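Local coordinates for protein putative O-GlcNAcase nagJ (Clostridium perfringens, PDB 6PV5) that probably hydrolyses N-acetylglucosamine-type glycosidic bonds as a family 84 glycoside hydrolase, this chain holding its predicted catalytic barrel and the domains flanking it, at residues 303-309 with 338-342; 366-372 with 396-402. All coordinates share one frame; numbering follows the deposited sequence.

In the fold
Both contacts belong to the eight-stranded parallel barrel of the beta-N-acetylglucosaminidase part of the chain, and their centres lie about 15 Å apart. Contact 1 comes first along the chain: it joins the loops that follow strands 298-302 and 336-338, and it carries Asp305, the predicted proton donor. Contact 2 follows, pairing strand 369-372 with strand 399-403, which are connected through helix 385-395. The two meet where Val338, Pro339 and Tyr342 pack on Val370, Met371 and Trp372. Four consecutive strands are thus linked side by side, from the loop of the predicted acid to Trp402, whose side chain lies about 8 Å from that of Asp305.

Contact 1: residues 303-309 with 338-342; sequences WDDIENR and VPVEY. With EDO (1,2-ethanediol), chain F.
Trp303 and Val338 join the two backbones with one hydrogen bond, Trp303 N to Val338 O at 2.9 Å, after which the loops stay close enough to bring the CA atoms of Asp304 and Val340 within 4.8 Å. A water extends this link, accepting from Asp305 N and donating to Val340 O. Val340 is the apolar wedge. Its CG1, anti to the backbone N (chi1 169°), lies over one face of the Arg309 guanidinium, 3.6 Å from Arg309 NH1, while its CG2 meets Trp303 CB at 4.0 Å and also touches Ile306 CG1. Arg309 reaches Glu341 in a salt bridge, with Arg309 NH2 3.3 Å from Glu341 OE2. One N-H reaches the anti lone pair of that oxygen, which is tilted out of the guanidinium plane, and the two planes stand 55° apart. The same OE2 accepts from O1 of a 1,2-ethanediol, probably from the crystallisation liquor, at 2.6 Å, and Glu341 OE1 is held by Thr357. At the other end, Tyr342 OH lies 3.0 Å from Asp305 OD1, near the ring plane, with the carboxylate turned 85° to the ring. Tyr342 CD1 meets Asp304 CB obliquely, and Asp304 OD1 rests on Val338 CG1. This brings Tyr342 against the predicted proton donor at the C-terminal end of the barrel strands, consistent with a place in the active site. The indole of Trp303 leads away from 338-342 to pack on Gln314 and Leu318 of helix 311-326, while Pro339 leans on Tyr356 and Phe360 of helix 355-363; the contact therefore bridges two successive strand-to-helix connections of the barrel.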
# COMPACT_ATOMS: atom_id res chain seq x y z
N TRP A 303 -13.04 -16.36 -7.05
CA TRP A 303 -14.03 -16.53 -8.12
C TRP A 303 -14.27 -15.22 -8.89
O TRP A 303 -15.26 -15.10 -9.60
CB TRP A 303 -15.35 -17.08 -7.57
CG TRP A 303 -15.19 -18.28 -6.69
CD1 TRP A 303 -15.14 -18.29 -5.32
CD2 TRP A 303 -15.00 -19.64 -7.11
NE1 TRP A 303 -14.95 -19.57 -4.87
CE2 TRP A 303 -14.87 -20.42 -5.94
CE3 TRP A 303 -14.96 -20.29 -8.36
CZ2 TRP A 303 -14.70 -21.81 -5.98
CZ3 TRP A 303 -14.77 -21.65 -8.40
CH2 TRP A 303 -14.64 -22.40 -7.23
N ASP A 304 -13.41 -14.22 -8.71
CA ASP A 304 -13.63 -12.96 -9.40
C ASP A 304 -13.50 -13.17 -10.90
O ASP A 304 -12.61 -13.88 -11.37
CB ASP A 304 -12.68 -11.85 -8.92
CG ASP A 304 -11.21 -12.13 -9.17
OD1 ASP A 304 -10.73 -13.20 -8.74
OD2 ASP A 304 -10.54 -11.27 -9.77
N ASP A 305 -14.39 -12.52 -11.65
CA ASP A 305 -14.25 -12.46 -13.10
C ASP A 305 -14.22 -13.86 -13.71
O ASP A 305 -13.25 -14.23 -14.36
CB ASP A 305 -13.04 -11.60 -13.51
CG ASP A 305 -12.96 -10.19 -12.91
OD1 ASP A 305 -13.95 -9.41 -13.04
OD2 ASP A 305 -11.89 -9.86 -12.35
N ILE A 306 -15.30 -14.64 -13.51
CA ILE A 306 -15.54 -15.87 -14.25
C ILE A 306 -17.00 -15.94 -14.70
O ILE A 306 -17.76 -14.97 -14.57
CB ILE A 306 -15.17 -17.12 -13.42
CG1 ILE A 306 -15.92 -17.16 -12.09
CG2 ILE A 306 -13.66 -17.23 -13.26
CD1 ILE A 306 -16.18 -18.55 -11.56
N GLU A 307 -17.37 -17.13 -15.21
CA GLU A 307 -18.64 -17.39 -15.86
C GLU A 307 -19.66 -17.93 -14.86
O GLU A 307 -20.79 -17.44 -14.81
CB GLU A 307 -18.45 -18.37 -17.03
N ASN A 308 -19.28 -18.96 -14.09
CA ASN A 308 -20.22 -19.66 -13.23
C ASN A 308 -20.85 -18.70 -12.21
O ASN A 308 -20.19 -17.89 -11.56
CB ASN A 308 -19.62 -20.96 -12.67
CG ASN A 308 -20.32 -21.45 -11.42
OD1 ASN A 308 -19.79 -21.32 -10.32
ND2 ASN A 308 -21.51 -22.00 -11.58
N ARG A 309 -22.17 -18.82 -12.05
CA ARG A 309 -22.88 -17.96 -11.13
C ARG A 309 -23.54 -18.81 -10.06
O ARG A 309 -24.57 -18.42 -9.51
CB ARG A 309 -23.92 -17.15 -11.92
CG ARG A 309 -24.25 -15.81 -11.29
CD ARG A 309 -24.45 -14.74 -12.33
NE ARG A 309 -24.28 -13.47 -11.66
CZ ARG A 309 -23.28 -12.62 -11.88
NH1 ARG A 309 -22.35 -12.90 -12.77
NH2 ARG A 309 -23.23 -11.49 -11.20
N VAL A 338 -12.72 -14.44 -2.86
CA VAL A 338 -13.39 -13.27 -3.43
C VAL A 338 -14.55 -13.78 -4.27
O VAL A 338 -14.39 -14.66 -5.11
CB VAL A 338 -12.45 -12.34 -4.23
CG1 VAL A 338 -11.84 -13.03 -5.43
CG2 VAL A 338 -13.18 -11.09 -4.72
N PRO A 339 -15.77 -13.22 -4.06
CA PRO A 339 -16.96 -13.70 -4.76
C PRO A 339 -17.02 -13.22 -6.21
O PRO A 339 -16.23 -12.36 -6.62
CB PRO A 339 -18.14 -13.10 -3.97
CG PRO A 339 -17.54 -12.27 -2.86
CD PRO A 339 -16.05 -12.16 -3.10
N VAL A 340 -17.97 -13.78 -6.97
CA VAL A 340 -18.31 -13.30 -8.29
C VAL A 340 -18.84 -11.86 -8.18
O VAL A 340 -18.42 -11.00 -8.95
CB VAL A 340 -19.31 -14.24 -9.00
CG1 VAL A 340 -19.87 -13.62 -10.27
CG2 VAL A 340 -18.70 -15.60 -9.29
N GLU A 341 -19.74 -11.62 -7.21
CA GLU A 341 -20.30 -10.30 -6.97
C GLU A 341 -19.42 -9.58 -5.95
O GLU A 341 -19.70 -9.58 -4.76
CB GLU A 341 -21.79 -10.39 -6.56
CG GLU A 341 -22.69 -10.87 -7.69
CD GLU A 341 -24.15 -11.23 -7.41
OE1 GLU A 341 -24.56 -11.34 -6.22
OE2 GLU A 341 -24.89 -11.43 -8.39
N TYR A 342 -18.32 -8.97 -6.42
CA TYR A 342 -17.29 -8.58 -5.47
C TYR A 342 -17.36 -7.10 -5.15
O TYR A 342 -16.61 -6.65 -4.30
CB TYR A 342 -15.88 -8.98 -5.92
CG TYR A 342 -15.46 -8.52 -7.29
CD1 TYR A 342 -15.59 -9.34 -8.39
CD2 TYR A 342 -14.93 -7.25 -7.48
CE1 TYR A 342 -15.23 -8.92 -9.66
CE2 TYR A 342 -14.54 -6.82 -8.74
CZ TYR A 342 -14.70 -7.64 -9.83
OH TYR A 342 -14.35 -7.18 -11.06
C1 EDO F . -27.93 -12.54 -9.44
O1 EDO F . -27.15 -12.76 -8.29
C2 EDO F . -27.49 -13.55 -10.35
O2 EDO F . -27.69 -14.73 -9.61
O HOH W 1 -17.25 -11.36 -11.30

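Contact 2: residues 366-372 with 396-402; sequences KDIEVMW and NRKMMLW
Met371 and Met400 lie in register at the tight end of this parallel pairing, where three backbone bonds run in ladder order: Met400 N to Val370 O, Trp372 N to Met400 O and Trp402 N to Trp372 O. On one face of the sheet Met371 CG packs on Met400 CB at 3.8 Å, and Met371 SD approaches the edge of the Trp402 ring, a Met-aromatic contact. On the other, Leu401 CD1 sits over the six-membered ring of Trp372, 4.1 Å from its centroid, in a CH-pi contact, while Met399 CB touches Trp372 CZ3. Toward exposed Lys366 and Asn396 the pairing gives way to loop. A water joins the segments, accepting from Val370 N at 2.8 Å and lying within donating distance of Glu369 OE1 and Lys398 O. Arg397 reaches across: bent at chi3 (78°), it brings NH1 to Ile368 O at 2.8 Å, in the guanidinium plane, with Lys366 CA over one face, toward its rim. Asp365 O, Tyr395 O and Leu364 O also accept from this guanidinium. Together with helix 385-395, packed against Val370, Trp372 and Met399, the two strands make a beta-alpha-beta unit of the barrel, flanked by strands 336-338 and 431-436.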
# COMPACT_ATOMS: atom_id res chain seq x y z
N LYS A 366 -18.06 -19.15 8.29
CA LYS A 366 -17.81 -17.82 8.83
C LYS A 366 -16.32 -17.53 9.06
O LYS A 366 -15.93 -16.36 9.17
CB LYS A 366 -18.64 -17.56 10.09
CG LYS A 366 -20.14 -17.39 9.85
CD LYS A 366 -20.84 -16.57 10.92
CE LYS A 366 -22.28 -16.96 11.19
NZ LYS A 366 -23.05 -17.22 9.94
N ASP A 367 -15.49 -18.57 9.14
CA ASP A 367 -14.08 -18.34 9.41
C ASP A 367 -13.29 -18.20 8.11
O ASP A 367 -12.06 -18.06 8.14
CB ASP A 367 -13.53 -19.36 10.41
CG ASP A 367 -13.49 -20.79 9.90
OD1 ASP A 367 -14.02 -21.04 8.78
OD2 ASP A 367 -12.94 -21.65 10.62
N ILE A 368 -13.98 -18.26 6.96
CA ILE A 368 -13.37 -17.99 5.67
C ILE A 368 -13.43 -16.48 5.42
O ILE A 368 -14.49 -15.89 5.57
CB ILE A 368 -14.04 -18.78 4.54
CG1 ILE A 368 -13.86 -20.30 4.73
CG2 ILE A 368 -13.53 -18.31 3.18
CD1 ILE A 368 -14.74 -21.15 3.82
N GLU A 369 -12.30 -15.89 5.03
CA GLU A 369 -12.17 -14.45 4.80
C GLU A 369 -12.69 -14.14 3.40
O GLU A 369 -12.49 -14.94 2.49
CB GLU A 369 -10.71 -14.03 4.99
CG GLU A 369 -10.11 -14.53 6.30
CD GLU A 369 -10.57 -13.77 7.54
OE1 GLU A 369 -11.54 -12.97 7.44
OE2 GLU A 369 -9.95 -13.96 8.61
N VAL A 370 -13.40 -13.00 3.28
CA VAL A 370 -14.03 -12.58 2.03
C VAL A 370 -13.61 -11.14 1.71
O VAL A 370 -13.78 -10.24 2.52
CB VAL A 370 -15.56 -12.70 2.06
CG1 VAL A 370 -16.19 -12.32 0.73
CG2 VAL A 370 -15.99 -14.12 2.40
N MET A 371 -13.09 -10.97 0.48
CA MET A 371 -12.61 -9.69 -0.04
C MET A 371 -13.70 -9.05 -0.88
O MET A 371 -14.45 -9.73 -1.58
CB MET A 371 -11.33 -9.88 -0.88
CG MET A 371 -10.15 -10.33 -0.02
SD MET A 371 -8.53 -10.51 -0.88
CE MET A 371 -8.85 -11.79 -2.08
N TRP A 372 -13.81 -7.73 -0.77
CA TRP A 372 -14.67 -7.00 -1.68
C TRP A 372 -14.02 -5.66 -1.97
O TRP A 372 -13.07 -5.27 -1.28
CB TRP A 372 -16.10 -6.90 -1.09
CG TRP A 372 -16.54 -5.57 -0.55
CD1 TRP A 372 -17.57 -4.81 -1.03
CD2 TRP A 372 -16.06 -4.89 0.63
NE1 TRP A 372 -17.76 -3.70 -0.25
CE2 TRP A 372 -16.83 -3.70 0.76
CE3 TRP A 372 -15.05 -5.13 1.56
CZ2 TRP A 372 -16.62 -2.78 1.78
CZ3 TRP A 372 -14.84 -4.23 2.58
CH2 TRP A 372 -15.61 -3.07 2.69
N ASN A 396 -22.13 -11.54 7.56
CA ASN A 396 -22.13 -12.00 8.94
C ASN A 396 -20.70 -12.15 9.44
O ASN A 396 -20.41 -13.08 10.20
CB ASN A 396 -22.90 -13.32 9.09
CG ASN A 396 -24.38 -13.13 8.88
OD1 ASN A 396 -25.00 -12.38 9.64
ND2 ASN A 396 -24.94 -13.75 7.84
N ARG A 397 -19.81 -11.25 8.99
CA ARG A 397 -18.39 -11.30 9.33
C ARG A 397 -17.74 -9.99 8.90
O ARG A 397 -18.25 -9.29 8.02
CB ARG A 397 -17.70 -12.49 8.66
CG ARG A 397 -17.55 -12.32 7.15
CD ARG A 397 -17.23 -13.58 6.37
NE ARG A 397 -18.42 -14.39 6.20
CZ ARG A 397 -18.42 -15.69 5.90
NH1 ARG A 397 -17.27 -16.33 5.74
NH2 ARG A 397 -19.56 -16.34 5.77
N LYS A 398 -16.62 -9.67 9.54
CA LYS A 398 -15.75 -8.60 9.10
C LYS A 398 -15.18 -8.91 7.71
O LYS A 398 -14.69 -9.99 7.44
CB LYS A 398 -14.64 -8.38 10.13
CG LYS A 398 -15.09 -7.63 11.37
CD LYS A 398 -13.90 -7.25 12.21
CE LYS A 398 -14.24 -6.41 13.42
NZ LYS A 398 -13.06 -5.60 13.83
N MET A 399 -15.30 -7.92 6.82
CA MET A 399 -14.89 -8.12 5.43
C MET A 399 -13.41 -7.77 5.30
O MET A 399 -12.83 -7.18 6.21
CB MET A 399 -15.74 -7.20 4.55
CG MET A 399 -17.22 -7.58 4.58
SD MET A 399 -17.57 -9.28 4.04
CE MET A 399 -17.25 -9.24 2.28
N MET A 400 -12.81 -8.11 4.15
CA MET A 400 -11.48 -7.62 3.80
C MET A 400 -11.58 -6.68 2.58
O MET A 400 -12.23 -7.01 1.59
CB MET A 400 -10.55 -8.80 3.49
CG MET A 400 -10.33 -9.66 4.71
SD MET A 400 -8.73 -10.50 4.82
CE MET A 400 -8.59 -10.70 6.59
N LEU A 401 -10.97 -5.50 2.66
CA LEU A 401 -11.12 -4.55 1.57
C LEU A 401 -9.98 -4.71 0.55
O LEU A 401 -8.82 -4.51 0.89
CB LEU A 401 -11.18 -3.13 2.14
CG LEU A 401 -11.23 -2.00 1.10
CD1 LEU A 401 -12.47 -2.07 0.20
CD2 LEU A 401 -11.13 -0.64 1.78
N TRP A 402 -10.33 -5.11 -0.67
CA TRP A 402 -9.41 -5.12 -1.78
C TRP A 402 -9.45 -3.71 -2.41
O TRP A 402 -10.44 -3.31 -3.00
CB TRP A 402 -9.84 -6.20 -2.76
CG TRP A 402 -9.09 -6.24 -4.06
CD1 TRP A 402 -8.90 -5.20 -4.93
CD2 TRP A 402 -8.47 -7.39 -4.66
NE1 TRP A 402 -8.20 -5.63 -6.03
CE2 TRP A 402 -7.92 -6.96 -5.90
CE3 TRP A 402 -8.32 -8.73 -4.28
CZ2 TRP A 402 -7.24 -7.83 -6.75
CZ3 TRP A 402 -7.66 -9.58 -5.14
CH2 TRP A 402 -7.14 -9.14 -6.36
O HOH W 2 -13.35 -11.47 5.59